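Side-chain contacts in branched-chain-amino-acid aminotransferase (Pseudomonas aeruginosa, PDB 6NST), which probably catalyses the reversible, pyridoxal-phosphate-dependent transfer of the amino group of leucine, isoleucine or valine to 2-oxoglutarate: residues I52-A57 with T221-L226; N199-K204 with I208-V213; H232-V237 with G278-K283; I241-V246 with E266-K271; A258-P263 with K286-L291. The protein carries 1 engineered substitution. One frame throughout, in Å; residues are numbered along the deposited sequence.

Contact 1: residues I52-A57 with T221-L226; sequences IFRLQA and TRNTIL. With SO4 (sulfate ion), chain G.
Arg54 crosses Asn223 at about a right angle and slides past Thr224; Asn223 OD1 and Thr224 CG2 both lie at its guanidinium edge, the first as acceptor, the second as a packed methyl. Arg54 NH1 donates to Asn223 OD1 at 3.2 Å, nearly straight (171°), although the two planar groups are turned 54° apart. Thr224 CG2 comes within 3.3 Å of Arg54 NH1. That methyl also abuts the rim of Phe53, 3.9 Å from CE2, while Arg54 CG covers a face of the ring. With chi1 of 64°, Thr224 turns OG1 back to Thr221 O (2.6 Å) and leaves CG2 for the contact. Thr221 itself binds sulfate O4 through N and OG1; Arg61, Ile220 and Thr257 complete the site, consistent with a cofactor-phosphate pocket. The end of strand 51-53 and the N-cap of helix 55-68 thus meet helix 220-231, joining the antiparallel-sheet part of the chain to the mixed-sheet part. A neutral amide takes one N-H of Arg54 and Trp302 is its cation-pi partner, so this grip is not an ion pair.

Contact 2: residues N199-K204 with I208-V213; sequences NIFIIK and IYTPEV
Phe201 runs alongside Thr210 and crosses Ile208 at a slant, its CD2 3.6 Å from the CG2 methyl of Ile208 at the ring edge. Over a face of the same ring sits Thr210 CB, 4.0 Å from the centroid, a CH-pi contact. Ile203 and Ile208 run side by side, CG1 to CG1 at 3.9 Å. On the other face of the sheet Ile202 CG1 packs on Tyr209 CB at 3.6 Å, placed there by a chi1 of 66° that sets CG1 between the backbone N and the carbonyl carbon. The two strands form a beta hairpin: Ile202 and Tyr209 are an antiparallel hydrogen-bonded pair (Ile202 N to Tyr209 O 2.8 Å, Tyr209 N to Ile202 O 2.7 Å), and Ile203 and Ile208 the non-hydrogen-bonded pair beside it. Strand 251-256 flanks the hairpin on one side, where the ring of Phe253 meets that of Phe201 with planes nearly parallel, and strand 235-238 on the other. Farther out, Pro211 CD rests against Ile200 CG2. At the opposite end a water donates to Lys204 O and hydrogen-bonds Tyr209 OH, lying in the plane of the tyrosine ring.

Contact 3: residues H232-V237 with G278-K283; sequences HGFKLV and GPVTEK
A Schellman motif closes helix 220-231 just before Phe234, and the chain leaving it lays that ring against Val280 and Lys283 on the first turns of helix 279-292. Val280 comes from the opposite direction, its CG1 over one face of the ring, 4.1 Å from the centroid and 21° off the normal, in a CH-pi contact displaced toward the rim. Val280 CG1 is 3.9 Å from both Phe234 CE2 and CZ, and the second methyl, CG2, reaches Phe234 CZ at 4.1 Å, so both branches of the valine bear on the far end of the phenyl group. Gly233, with positive phi, is the C-prime residue of the motif, and Phe234 N bonds back to Ala229 O. The same turn brings His232 O over the centre of the opposite ring face, 4.2 Å above the plane. Lys283 arrives obliquely. Its chain bends at chi3 (-74°), which curls the amino end round to the ring edge, with CE 3.5 Å and NZ 3.4 Å from Phe234 CZ; at the edge rather than above the face, the ammonium does not make a cation-pi contact. Leu284, Ala229 and Ile208 also pack against Phe234. The start of helix 279-292 is held in turn by Glu251, whose two carboxylate oxygens accept from the backbone N atoms of Val280 and Thr281.

Contact 4: residues I241-V246 with E266-K271; sequences ITRDEV and EVDGRK
Arg243 reaches Asp268 along a twice-bent chain: chi1 of 71° sets CG between the backbone N and the carbonyl carbon, and bends at chi2 and chi3 (80°) carry the guanidinium to the hairpin. Arg243 NH2 ends 3.3 Å from Asp268 OD2 in a salt bridge. The side chains cross at about a right angle, their planes 34° apart; Tyr247 OH hydrogen-bonds both partners, and Thr144 OG1 also bonds Asp268 OD2. Beside this pair Val246 CG1 meets Val267 CG2 at 4.0 Å, the two valines likewise crosswise. Asp268 occupies the type I' turn of Val267 to Arg270, and its backbone O accepts from Arg270 NH1 at 2.8 Å, in the carbonyl plane. On the other segment Thr242 caps helix 243-247, OG1 accepting from Glu245 N at 3.2 Å. Arg243 NH1 leaves the subunit, bonding Asn153 of the second subunit and Ser146 of the third, while Phe147 of the third makes a cation-pi contact. The buried arginine is therefore shared between its own hairpin and two neighbours, and Asp268 probably offsets its charge where three subunits meet.

Contact 5: residues A258-P263 with K286-L291; sequences AAEVTP and KAYFDL
Glu260 begins the contact, with its CB 3.8 Å from Tyr288 CE2 and its carboxylate laid across Phe289. The two side chains cross at about a right angle: OE1 stands 3.0 Å above one face of the phenyl ring, toward the rim near CE1, and the carboxylate is tilted 42° from the ring plane. An oxygen over a ring face would probably be unfavourable to the charge by itself; OE1 has a weak hydrogen bond with Tyr44 OH. Val261 follows at the corner of the chain, and its CG2 packs 4.0 Å from Tyr288 CB. This tyrosine has CG anti to its backbone N (chi1 -180°), which aims the ring between the segment and helix 220-231, where Thr221, Thr224, Ile225 and Leu228 touch it. Next in sequence Thr262 folds back, OG1 donating to Ala259 O at 2.8 Å on a lone pair. This loop joins strands 251-256 and 262-267 just after the sulfate ligand Thr257, and its backing by helix 279-292 belongs to the large-domain architecture of class-IV aminotransferases.

Overall arrangement
Helix 279-292 serves both contact 3, at its solvent-facing start, and contact 5, deeper in the fold; contact 5 adjoins contact 1, because Tyr288 packs on Thr221 and Thr224. Contact 1 uses helix 220-231, and contact 3 begins in the turn that follows it. Contacts 2, 4 and 5 are buried, contacts 1 and 3 partly so. Strand 207-210 of contact 2 pairs with strand 235-238 of contact 3, and Ile241 of contact 4 lies against the hairpin. Chemistry follows position: apolar packing and backbone bonds in contact 2, a ring against aliphatic groups in contact 3, a carboxylate over a ring in contact 5, an arginine-amide bond on the sulfate-holding helix in contact 1, and an ion pair at the subunit boundary in contact 4.

Contact 1: residues I52-A57 with T221-L226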
# COMPACT_ATOMS: atom_id res chain seq x y z
N ILE A 52 25.59 12.76 -32.63
CA ILE A 52 24.72 12.08 -31.68
C ILE A 52 24.90 12.71 -30.31
O ILE A 52 26.03 12.90 -29.85
CB ILE A 52 25.03 10.57 -31.64
CG1 ILE A 52 24.73 9.92 -33.00
CG2 ILE A 52 24.24 9.89 -30.54
CD1 ILE A 52 25.11 8.46 -33.07
N PHE A 53 23.79 13.03 -29.65
CA PHE A 53 23.82 13.69 -28.36
C PHE A 53 23.94 12.64 -27.25
O PHE A 53 23.05 11.80 -27.10
CB PHE A 53 22.59 14.56 -28.15
CG PHE A 53 22.59 15.29 -26.84
CD1 PHE A 53 23.49 16.32 -26.61
CD2 PHE A 53 21.69 14.96 -25.84
CE1 PHE A 53 23.50 17.00 -25.41
CE2 PHE A 53 21.69 15.64 -24.64
CZ PHE A 53 22.60 16.65 -24.42
N ARG A 54 25.02 12.71 -26.49
CA ARG A 54 25.30 11.81 -25.37
C ARG A 54 25.17 10.35 -25.80
O ARG A 54 24.36 9.58 -25.28
CB ARG A 54 24.40 12.13 -24.18
CG ARG A 54 24.49 13.57 -23.72
CD ARG A 54 24.03 13.73 -22.29
NE ARG A 54 24.96 13.11 -21.35
CZ ARG A 54 24.85 13.19 -20.03
NH1 ARG A 54 23.86 13.88 -19.48
NH2 ARG A 54 25.74 12.58 -19.25
N LEU A 55 25.98 9.99 -26.80
CA LEU A 55 26.01 8.61 -27.27
C LEU A 55 26.42 7.65 -26.16
O LEU A 55 25.84 6.57 -26.01
CB LEU A 55 26.96 8.49 -28.46
CG LEU A 55 27.18 7.08 -29.00
CD1 LEU A 55 25.86 6.45 -29.41
CD2 LEU A 55 28.16 7.08 -30.16
N GLN A 56 27.40 8.05 -25.35
CA GLN A 56 27.92 7.16 -24.31
C GLN A 56 26.87 6.88 -23.24
O GLN A 56 26.72 5.74 -22.79
CB GLN A 56 29.18 7.77 -23.69
CG GLN A 56 29.77 6.97 -22.53
CD GLN A 56 30.45 5.68 -22.98
OE1 GLN A 56 30.52 5.38 -24.17
NE2 GLN A 56 30.94 4.91 -22.02
N ALA A 57 26.12 7.91 -22.82
CA ALA A 57 25.13 7.73 -21.77
C ALA A 57 24.00 6.81 -22.23
O ALA A 57 23.47 6.03 -21.43
CB ALA A 57 24.57 9.08 -21.33
N THR A 221 17.81 13.08 -20.47
CA THR A 221 17.46 14.48 -20.68
C THR A 221 17.21 15.17 -19.35
O THR A 221 17.55 16.35 -19.18
CB THR A 221 16.22 14.59 -21.58
OG1 THR A 221 16.41 13.78 -22.75
CG2 THR A 221 15.99 16.03 -21.99
N ARG A 222 16.59 14.47 -18.40
CA ARG A 222 16.46 15.00 -17.05
C ARG A 222 17.83 15.28 -16.44
O ARG A 222 18.02 16.31 -15.78
CB ARG A 222 15.67 14.02 -16.18
CG ARG A 222 15.63 14.36 -14.71
CD ARG A 222 15.06 13.21 -13.90
NE ARG A 222 14.87 13.56 -12.50
CZ ARG A 222 15.82 13.48 -11.57
NH1 ARG A 222 17.03 13.05 -11.90
NH2 ARG A 222 15.55 13.82 -10.32
N ASN A 223 18.79 14.39 -16.66
CA ASN A 223 20.13 14.59 -16.11
C ASN A 223 20.82 15.79 -16.75
O ASN A 223 21.58 16.51 -16.09
CB ASN A 223 20.97 13.33 -16.29
CG ASN A 223 22.37 13.47 -15.71
OD1 ASN A 223 23.27 13.99 -16.36
ND2 ASN A 223 22.55 13.00 -14.48
N THR A 224 20.59 16.01 -18.05
CA THR A 224 21.18 17.17 -18.71
C THR A 224 20.58 18.47 -18.18
O THR A 224 21.29 19.47 -18.04
CB THR A 224 20.98 17.09 -20.22
OG1 THR A 224 19.58 17.14 -20.53
CG2 THR A 224 21.56 15.79 -20.76
N ILE A 225 19.28 18.47 -17.87
CA ILE A 225 18.65 19.67 -17.36
C ILE A 225 19.18 20.00 -15.97
O ILE A 225 19.40 21.18 -15.64
CB ILE A 225 17.11 19.53 -17.37
CG1 ILE A 225 16.52 20.15 -18.63
CG2 ILE A 225 16.49 20.18 -16.14
CD1 ILE A 225 16.98 19.52 -19.92
N LEU A 226 19.43 18.98 -15.14
CA LEU A 226 20.05 19.23 -13.84
C LEU A 226 21.42 19.88 -14.00
O LEU A 226 21.79 20.76 -13.23
CB LEU A 226 20.18 17.92 -13.05
CG LEU A 226 18.99 16.98 -12.85
CD1 LEU A 226 19.26 16.00 -11.72
CD2 LEU A 226 17.69 17.73 -12.62
S SO4 G . 15.20 10.11 -21.76
O1 SO4 G . 16.37 9.37 -21.28
O2 SO4 G . 14.94 9.78 -23.15
O3 SO4 G . 14.03 9.76 -20.95
O4 SO4 G . 15.45 11.55 -21.64

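Contact 2: residues N199-K204 with I208-V213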
# COMPACT_ATOMS: atom_id res chain seq x y z
N ASN A 199 10.28 12.88 -18.21
CA ASN A 199 10.40 13.37 -16.85
C ASN A 199 9.75 14.75 -16.74
O ASN A 199 9.74 15.53 -17.70
CB ASN A 199 11.87 13.45 -16.42
CG ASN A 199 12.47 12.07 -16.17
OD1 ASN A 199 13.08 11.48 -17.06
ND2 ASN A 199 12.30 11.57 -14.96
N ILE A 200 9.20 15.05 -15.57
CA ILE A 200 8.42 16.26 -15.37
C ILE A 200 9.15 17.17 -14.39
O ILE A 200 9.81 16.71 -13.45
CB ILE A 200 6.99 15.93 -14.87
CG1 ILE A 200 6.11 17.18 -14.88
CG2 ILE A 200 7.02 15.29 -13.49
CD1 ILE A 200 4.63 16.90 -14.74
N PHE A 201 9.05 18.48 -14.64
CA PHE A 201 9.63 19.50 -13.79
C PHE A 201 8.57 20.56 -13.51
O PHE A 201 7.68 20.80 -14.34
CB PHE A 201 10.84 20.18 -14.44
CG PHE A 201 12.06 19.30 -14.54
CD1 PHE A 201 12.13 18.29 -15.49
CD2 PHE A 201 13.15 19.51 -13.71
CE1 PHE A 201 13.26 17.49 -15.59
CE2 PHE A 201 14.28 18.72 -13.81
CZ PHE A 201 14.33 17.71 -14.75
N ILE A 202 8.65 21.18 -12.34
CA ILE A 202 7.81 22.32 -12.01
C ILE A 202 8.69 23.41 -11.41
O ILE A 202 9.75 23.14 -10.83
CB ILE A 202 6.66 21.96 -11.04
CG1 ILE A 202 7.19 21.54 -9.67
CG2 ILE A 202 5.79 20.86 -11.63
CD1 ILE A 202 6.10 21.25 -8.67
N ILE A 203 8.26 24.66 -11.58
CA ILE A 203 8.96 25.82 -11.06
C ILE A 203 8.00 26.58 -10.15
O ILE A 203 6.84 26.81 -10.52
CB ILE A 203 9.49 26.74 -12.18
CG1 ILE A 203 10.72 26.13 -12.85
CG2 ILE A 203 9.82 28.12 -11.65
CD1 ILE A 203 10.42 25.12 -13.92
N LYS A 204 8.47 26.95 -8.97
CA LYS A 204 7.68 27.73 -8.02
C LYS A 204 8.60 28.76 -7.38
O LYS A 204 9.55 28.39 -6.67
CB LYS A 204 7.04 26.83 -6.96
CG LYS A 204 6.08 27.55 -6.02
CD LYS A 204 4.98 28.26 -6.79
CE LYS A 204 3.96 28.89 -5.85
NZ LYS A 204 3.21 27.86 -5.07
N ILE A 208 13.40 25.24 -9.14
CA ILE A 208 12.99 24.08 -9.93
C ILE A 208 12.76 22.91 -8.99
O ILE A 208 13.60 22.60 -8.14
CB ILE A 208 14.05 23.74 -10.99
CG1 ILE A 208 14.35 24.96 -11.86
CG2 ILE A 208 13.59 22.57 -11.84
CD1 ILE A 208 15.52 24.77 -12.79
N TYR A 209 11.61 22.26 -9.14
CA TYR A 209 11.30 21.03 -8.42
C TYR A 209 11.05 19.91 -9.42
O TYR A 209 10.50 20.14 -10.50
CB TYR A 209 10.07 21.21 -7.51
CG TYR A 209 10.24 22.29 -6.46
CD1 TYR A 209 9.89 23.61 -6.73
CD2 TYR A 209 10.75 21.99 -5.20
CE1 TYR A 209 10.05 24.59 -5.77
CE2 TYR A 209 10.91 22.97 -4.24
CZ TYR A 209 10.55 24.27 -4.53
OH TYR A 209 10.70 25.25 -3.58
N THR A 210 11.47 18.71 -9.06
CA THR A 210 11.27 17.54 -9.90
C THR A 210 11.22 16.32 -9.00
O THR A 210 11.86 16.31 -7.94
CB THR A 210 12.38 17.40 -10.95
OG1 THR A 210 12.08 16.31 -11.83
CG2 THR A 210 13.73 17.16 -10.29
N PRO A 211 10.45 15.29 -9.36
CA PRO A 211 10.40 14.08 -8.53
C PRO A 211 11.78 13.44 -8.43
O PRO A 211 12.52 13.35 -9.41
CB PRO A 211 9.41 13.18 -9.28
CG PRO A 211 8.57 14.12 -10.07
CD PRO A 211 9.48 15.24 -10.47
N GLU A 212 12.12 13.02 -7.22
CA GLU A 212 13.38 12.32 -7.00
C GLU A 212 13.39 11.01 -7.78
O GLU A 212 12.35 10.41 -8.04
CB GLU A 212 13.60 12.07 -5.51
CG GLU A 212 12.35 12.33 -4.67
CD GLU A 212 12.55 12.02 -3.20
OE1 GLU A 212 13.55 12.50 -2.62
OE2 GLU A 212 11.71 11.29 -2.63
N VAL A 213 14.59 10.57 -8.16
CA VAL A 213 14.76 9.33 -8.92
C VAL A 213 14.26 8.17 -8.07
O VAL A 213 15.06 7.39 -7.53
CB VAL A 213 16.23 9.13 -9.34
CG1 VAL A 213 16.32 8.08 -10.44
CG2 VAL A 213 16.83 10.45 -9.80
O HOH W 1 9.99 27.54 -4.41

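Contact 3: residues H232-V237 with G278-K283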
# COMPACT_ATOMS: atom_id res chain seq x y z
N HIS A 232 23.19 27.54 -15.02
CA HIS A 232 22.48 28.81 -15.10
C HIS A 232 22.13 29.38 -13.73
O HIS A 232 21.29 30.28 -13.64
CB HIS A 232 21.20 28.65 -15.93
CG HIS A 232 21.44 28.61 -17.41
ND1 HIS A 232 22.12 27.58 -18.03
CD2 HIS A 232 21.10 29.49 -18.39
CE1 HIS A 232 22.18 27.82 -19.33
NE2 HIS A 232 21.57 28.97 -19.57
N GLY A 233 22.76 28.87 -12.67
CA GLY A 233 22.52 29.39 -11.34
C GLY A 233 21.13 29.14 -10.79
O GLY A 233 20.70 29.84 -9.88
N PHE A 234 20.41 28.16 -11.34
CA PHE A 234 19.08 27.82 -10.85
C PHE A 234 19.19 26.88 -9.66
O PHE A 234 20.02 25.96 -9.65
CB PHE A 234 18.25 27.19 -11.96
CG PHE A 234 17.69 28.17 -12.94
CD1 PHE A 234 17.21 29.40 -12.51
CD2 PHE A 234 17.65 27.88 -14.29
CE1 PHE A 234 16.69 30.31 -13.41
CE2 PHE A 234 17.14 28.79 -15.19
CZ PHE A 234 16.66 30.01 -14.75
N LYS A 235 18.34 27.10 -8.66
CA LYS A 235 18.21 26.18 -7.55
C LYS A 235 17.24 25.06 -7.93
O LYS A 235 16.15 25.33 -8.43
CB LYS A 235 17.73 26.90 -6.30
CG LYS A 235 17.58 25.99 -5.09
CD LYS A 235 17.05 26.74 -3.88
CE LYS A 235 16.88 25.82 -2.69
NZ LYS A 235 16.32 26.53 -1.50
N LEU A 236 17.65 23.82 -7.70
CA LEU A 236 16.86 22.66 -8.08
C LEU A 236 16.71 21.74 -6.88
O LEU A 236 17.69 21.43 -6.21
CB LEU A 236 17.50 21.92 -9.26
CG LEU A 236 16.59 20.96 -10.05
CD1 LEU A 236 16.93 21.02 -11.53
CD2 LEU A 236 16.72 19.54 -9.53
N VAL A 237 15.48 21.30 -6.62
CA VAL A 237 15.15 20.47 -5.47
C VAL A 237 14.48 19.19 -5.96
O VAL A 237 13.53 19.25 -6.75
CB VAL A 237 14.23 21.21 -4.48
CG1 VAL A 237 13.89 20.32 -3.30
CG2 VAL A 237 14.89 22.51 -4.02
N GLY A 278 6.80 29.66 -19.43
CA GLY A 278 7.37 30.55 -18.44
C GLY A 278 8.80 30.92 -18.76
O GLY A 278 9.44 30.39 -19.68
N PRO A 279 9.34 31.87 -17.98
CA PRO A 279 10.70 32.35 -18.24
C PRO A 279 11.76 31.30 -18.00
O PRO A 279 12.69 31.15 -18.80
CB PRO A 279 10.85 33.53 -17.25
CG PRO A 279 9.45 33.86 -16.82
CD PRO A 279 8.68 32.59 -16.87
N VAL A 280 11.65 30.56 -16.89
CA VAL A 280 12.65 29.55 -16.57
C VAL A 280 12.61 28.42 -17.59
O VAL A 280 13.66 27.94 -18.04
CB VAL A 280 12.45 29.03 -15.13
CG1 VAL A 280 13.40 27.89 -14.83
CG2 VAL A 280 12.64 30.17 -14.13
N THR A 281 11.41 27.98 -17.98
CA THR A 281 11.30 26.97 -19.02
C THR A 281 11.95 27.43 -20.32
O THR A 281 12.64 26.65 -20.99
CB THR A 281 9.83 26.61 -19.27
OG1 THR A 281 9.21 26.24 -18.04
CG2 THR A 281 9.73 25.46 -20.26
N GLU A 282 11.75 28.70 -20.68
CA GLU A 282 12.29 29.20 -21.94
C GLU A 282 13.82 29.20 -21.93
O GLU A 282 14.45 28.84 -22.93
CB GLU A 282 11.76 30.61 -22.23
CG GLU A 282 12.28 31.22 -23.52
CD GLU A 282 11.68 32.58 -23.81
OE1 GLU A 282 10.83 33.05 -23.03
OE2 GLU A 282 12.07 33.19 -24.83
N LYS A 283 14.43 29.59 -20.81
CA LYS A 283 15.89 29.61 -20.73
C LYS A 283 16.46 28.20 -20.76
O LYS A 283 17.49 27.95 -21.40
CB LYS A 283 16.34 30.36 -19.48
CG LYS A 283 16.17 31.87 -19.58
CD LYS A 283 16.65 32.59 -18.33
CE LYS A 283 15.69 32.40 -17.17
NZ LYS A 283 16.11 33.17 -15.97

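Contact 4: residues I241-V246 with E266-K271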
# COMPACT_ATOMS: atom_id res chain seq x y z
N ILE A 241 6.44 15.10 -5.02
CA ILE A 241 5.55 16.13 -5.54
C ILE A 241 4.16 15.54 -5.67
O ILE A 241 3.98 14.46 -6.24
CB ILE A 241 6.04 16.65 -6.91
CG1 ILE A 241 7.41 17.32 -6.77
CG2 ILE A 241 5.03 17.62 -7.51
CD1 ILE A 241 8.00 17.76 -8.09
N THR A 242 3.17 16.24 -5.13
CA THR A 242 1.78 15.83 -5.28
C THR A 242 1.20 16.42 -6.55
O THR A 242 1.75 17.35 -7.15
CB THR A 242 0.96 16.24 -4.06
OG1 THR A 242 0.89 17.67 -4.00
CG2 THR A 242 1.60 15.72 -2.79
N ARG A 243 0.05 15.88 -6.97
CA ARG A 243 -0.58 16.37 -8.19
C ARG A 243 -1.05 17.81 -8.03
O ARG A 243 -0.92 18.62 -8.96
CB ARG A 243 -1.73 15.46 -8.60
CG ARG A 243 -2.96 15.54 -7.71
CD ARG A 243 -4.22 15.27 -8.51
NE ARG A 243 -4.43 13.85 -8.72
CZ ARG A 243 -5.15 13.33 -9.71
NH1 ARG A 243 -5.28 12.02 -9.81
NH2 ARG A 243 -5.73 14.12 -10.60
N ASP A 244 -1.59 18.16 -6.86
CA ASP A 244 -2.07 19.52 -6.66
C ASP A 244 -0.94 20.52 -6.44
O ASP A 244 -1.16 21.72 -6.60
CB ASP A 244 -3.08 19.57 -5.50
CG ASP A 244 -2.59 18.84 -4.26
OD1 ASP A 244 -2.91 19.32 -3.14
OD2 ASP A 244 -1.91 17.81 -4.38
N GLU A 245 0.25 20.04 -6.10
CA GLU A 245 1.42 20.91 -6.10
C GLU A 245 1.77 21.36 -7.52
O GLU A 245 2.24 22.48 -7.72
CB GLU A 245 2.60 20.19 -5.45
CG GLU A 245 3.88 21.00 -5.36
CD GLU A 245 4.97 20.28 -4.57
OE1 GLU A 245 4.67 19.22 -3.98
OE2 GLU A 245 6.11 20.78 -4.55
N VAL A 246 1.53 20.50 -8.51
CA VAL A 246 1.73 20.89 -9.91
C VAL A 246 0.70 21.93 -10.33
O VAL A 246 1.01 22.83 -11.12
CB VAL A 246 1.67 19.64 -10.82
CG1 VAL A 246 1.92 20.03 -12.27
CG2 VAL A 246 2.67 18.59 -10.36
N GLU A 266 -1.28 23.44 -18.98
CA GLU A 266 -2.51 23.07 -18.30
C GLU A 266 -2.42 21.64 -17.81
O GLU A 266 -1.91 20.77 -18.51
CB GLU A 266 -3.72 23.22 -19.25
CG GLU A 266 -5.06 23.18 -18.56
CD GLU A 266 -6.20 22.93 -19.53
OE1 GLU A 266 -6.16 21.91 -20.25
OE2 GLU A 266 -7.14 23.76 -19.58
N VAL A 267 -2.90 21.40 -16.59
CA VAL A 267 -2.92 20.08 -15.99
C VAL A 267 -4.30 19.86 -15.37
O VAL A 267 -4.70 20.61 -14.47
CB VAL A 267 -1.82 19.90 -14.92
CG1 VAL A 267 -1.88 18.49 -14.34
CG2 VAL A 267 -0.45 20.18 -15.51
N ASP A 268 -5.01 18.84 -15.85
CA ASP A 268 -6.33 18.49 -15.33
C ASP A 268 -7.27 19.69 -15.36
O ASP A 268 -8.04 19.93 -14.42
CB ASP A 268 -6.23 17.91 -13.92
CG ASP A 268 -5.43 16.62 -13.89
OD1 ASP A 268 -5.41 15.92 -14.92
OD2 ASP A 268 -4.83 16.32 -12.84
N GLY A 269 -7.21 20.47 -16.44
CA GLY A 269 -8.00 21.67 -16.56
C GLY A 269 -7.52 22.85 -15.74
O GLY A 269 -8.10 23.93 -15.85
N ARG A 270 -6.49 22.68 -14.91
CA ARG A 270 -5.92 23.78 -14.14
C ARG A 270 -4.87 24.50 -14.99
O ARG A 270 -3.90 23.87 -15.44
CB ARG A 270 -5.29 23.29 -12.84
CG ARG A 270 -6.26 22.99 -11.72
CD ARG A 270 -6.87 21.63 -11.88
NE ARG A 270 -7.74 21.29 -10.76
CZ ARG A 270 -8.45 20.17 -10.69
NH1 ARG A 270 -8.41 19.29 -11.68
NH2 ARG A 270 -9.22 19.94 -9.64
N LYS A 271 -5.06 25.80 -15.19
CA LYS A 271 -4.05 26.60 -15.87
C LYS A 271 -2.78 26.65 -15.03
O LYS A 271 -2.82 26.90 -13.82
CB LYS A 271 -4.59 28.01 -16.12
CG LYS A 271 -3.65 28.94 -16.87
CD LYS A 271 -4.27 30.32 -17.08
CE LYS A 271 -4.63 30.98 -15.75
NZ LYS A 271 -5.29 32.31 -15.93

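Contact 5: residues A258-P263 with K286-L291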
# COMPACT_ATOMS: atom_id res chain seq x y z
N ALA A 258 12.89 12.41 -27.09
CA ALA A 258 12.05 12.82 -28.20
C ALA A 258 11.31 14.13 -27.91
O ALA A 258 11.08 14.92 -28.83
CB ALA A 258 11.05 11.72 -28.55
N ALA A 259 10.96 14.37 -26.65
CA ALA A 259 10.23 15.57 -26.27
C ALA A 259 11.12 16.77 -26.00
O ALA A 259 10.61 17.89 -25.90
CB ALA A 259 9.37 15.29 -25.03
N GLU A 260 12.44 16.57 -25.88
CA GLU A 260 13.38 17.64 -25.56
C GLU A 260 12.93 18.39 -24.30
O GLU A 260 13.01 17.84 -23.20
CB GLU A 260 13.53 18.59 -26.75
CG GLU A 260 13.68 17.84 -28.07
CD GLU A 260 14.04 18.75 -29.23
OE1 GLU A 260 15.19 19.24 -29.26
OE2 GLU A 260 13.18 18.97 -30.10
N VAL A 261 12.47 19.62 -24.46
CA VAL A 261 11.88 20.39 -23.36
C VAL A 261 10.52 20.87 -23.86
O VAL A 261 10.44 21.79 -24.68
CB VAL A 261 12.75 21.57 -22.92
CG1 VAL A 261 12.08 22.33 -21.79
CG2 VAL A 261 14.13 21.09 -22.50
N THR A 262 9.45 20.25 -23.37
CA THR A 262 8.10 20.59 -23.80
C THR A 262 7.36 21.29 -22.66
O THR A 262 7.12 20.67 -21.61
CB THR A 262 7.34 19.33 -24.23
OG1 THR A 262 7.99 18.75 -25.37
CG2 THR A 262 5.90 19.68 -24.59
N PRO A 263 7.00 22.56 -22.81
CA PRO A 263 6.29 23.25 -21.74
C PRO A 263 4.90 22.67 -21.50
O PRO A 263 4.29 22.08 -22.40
CB PRO A 263 6.20 24.70 -22.24
CG PRO A 263 7.25 24.81 -23.30
CD PRO A 263 7.33 23.46 -23.93
N LYS A 286 15.98 26.85 -24.29
CA LYS A 286 17.00 27.44 -25.14
C LYS A 286 18.36 26.79 -24.89
O LYS A 286 19.07 26.44 -25.84
CB LYS A 286 17.07 28.95 -24.89
CG LYS A 286 18.21 29.66 -25.60
CD LYS A 286 17.93 29.84 -27.08
CE LYS A 286 18.99 30.70 -27.74
NZ LYS A 286 19.14 32.01 -27.05
N ALA A 287 18.72 26.62 -23.62
CA ALA A 287 20.02 26.04 -23.29
C ALA A 287 20.13 24.60 -23.80
O ALA A 287 21.19 24.18 -24.26
CB ALA A 287 20.25 26.10 -21.78
N TYR A 288 19.04 23.84 -23.72
CA TYR A 288 19.09 22.46 -24.18
C TYR A 288 19.19 22.38 -25.70
O TYR A 288 19.94 21.57 -26.24
CB TYR A 288 17.88 21.67 -23.68
CG TYR A 288 17.88 20.23 -24.12
CD1 TYR A 288 18.65 19.28 -23.46
CD2 TYR A 288 17.12 19.81 -25.21
CE1 TYR A 288 18.66 17.96 -23.87
CE2 TYR A 288 17.12 18.49 -25.62
CZ TYR A 288 17.89 17.57 -24.95
OH TYR A 288 17.90 16.26 -25.36
N PHE A 289 18.43 23.23 -26.41
CA PHE A 289 18.49 23.23 -27.87
C PHE A 289 19.85 23.72 -28.36
O PHE A 289 20.39 23.19 -29.34
CB PHE A 289 17.36 24.08 -28.44
CG PHE A 289 16.07 23.34 -28.59
CD1 PHE A 289 15.67 22.86 -29.83
CD2 PHE A 289 15.24 23.13 -27.50
CE1 PHE A 289 14.47 22.18 -29.97
CE2 PHE A 289 14.05 22.45 -27.63
CZ PHE A 289 13.66 21.98 -28.87
N ASP A 290 20.41 24.74 -27.71
CA ASP A 290 21.75 25.20 -28.07
C ASP A 290 22.78 24.11 -27.85
O ASP A 290 23.75 24.00 -28.61
CB ASP A 290 22.12 26.44 -27.26
CG ASP A 290 21.31 27.66 -27.66
OD1 ASP A 290 20.62 27.61 -28.70
OD2 ASP A 290 21.37 28.67 -26.92
N LEU A 291 22.60 23.29 -26.81
CA LEU A 291 23.57 22.25 -26.50
C LEU A 291 23.52 21.12 -27.53
O LEU A 291 24.55 20.71 -28.06
CB LEU A 291 23.32 21.71 -25.09
CG LEU A 291 24.27 20.63 -24.60
CD1 LEU A 291 25.67 21.19 -24.41
CD2 LEU A 291 23.75 20.01 -23.31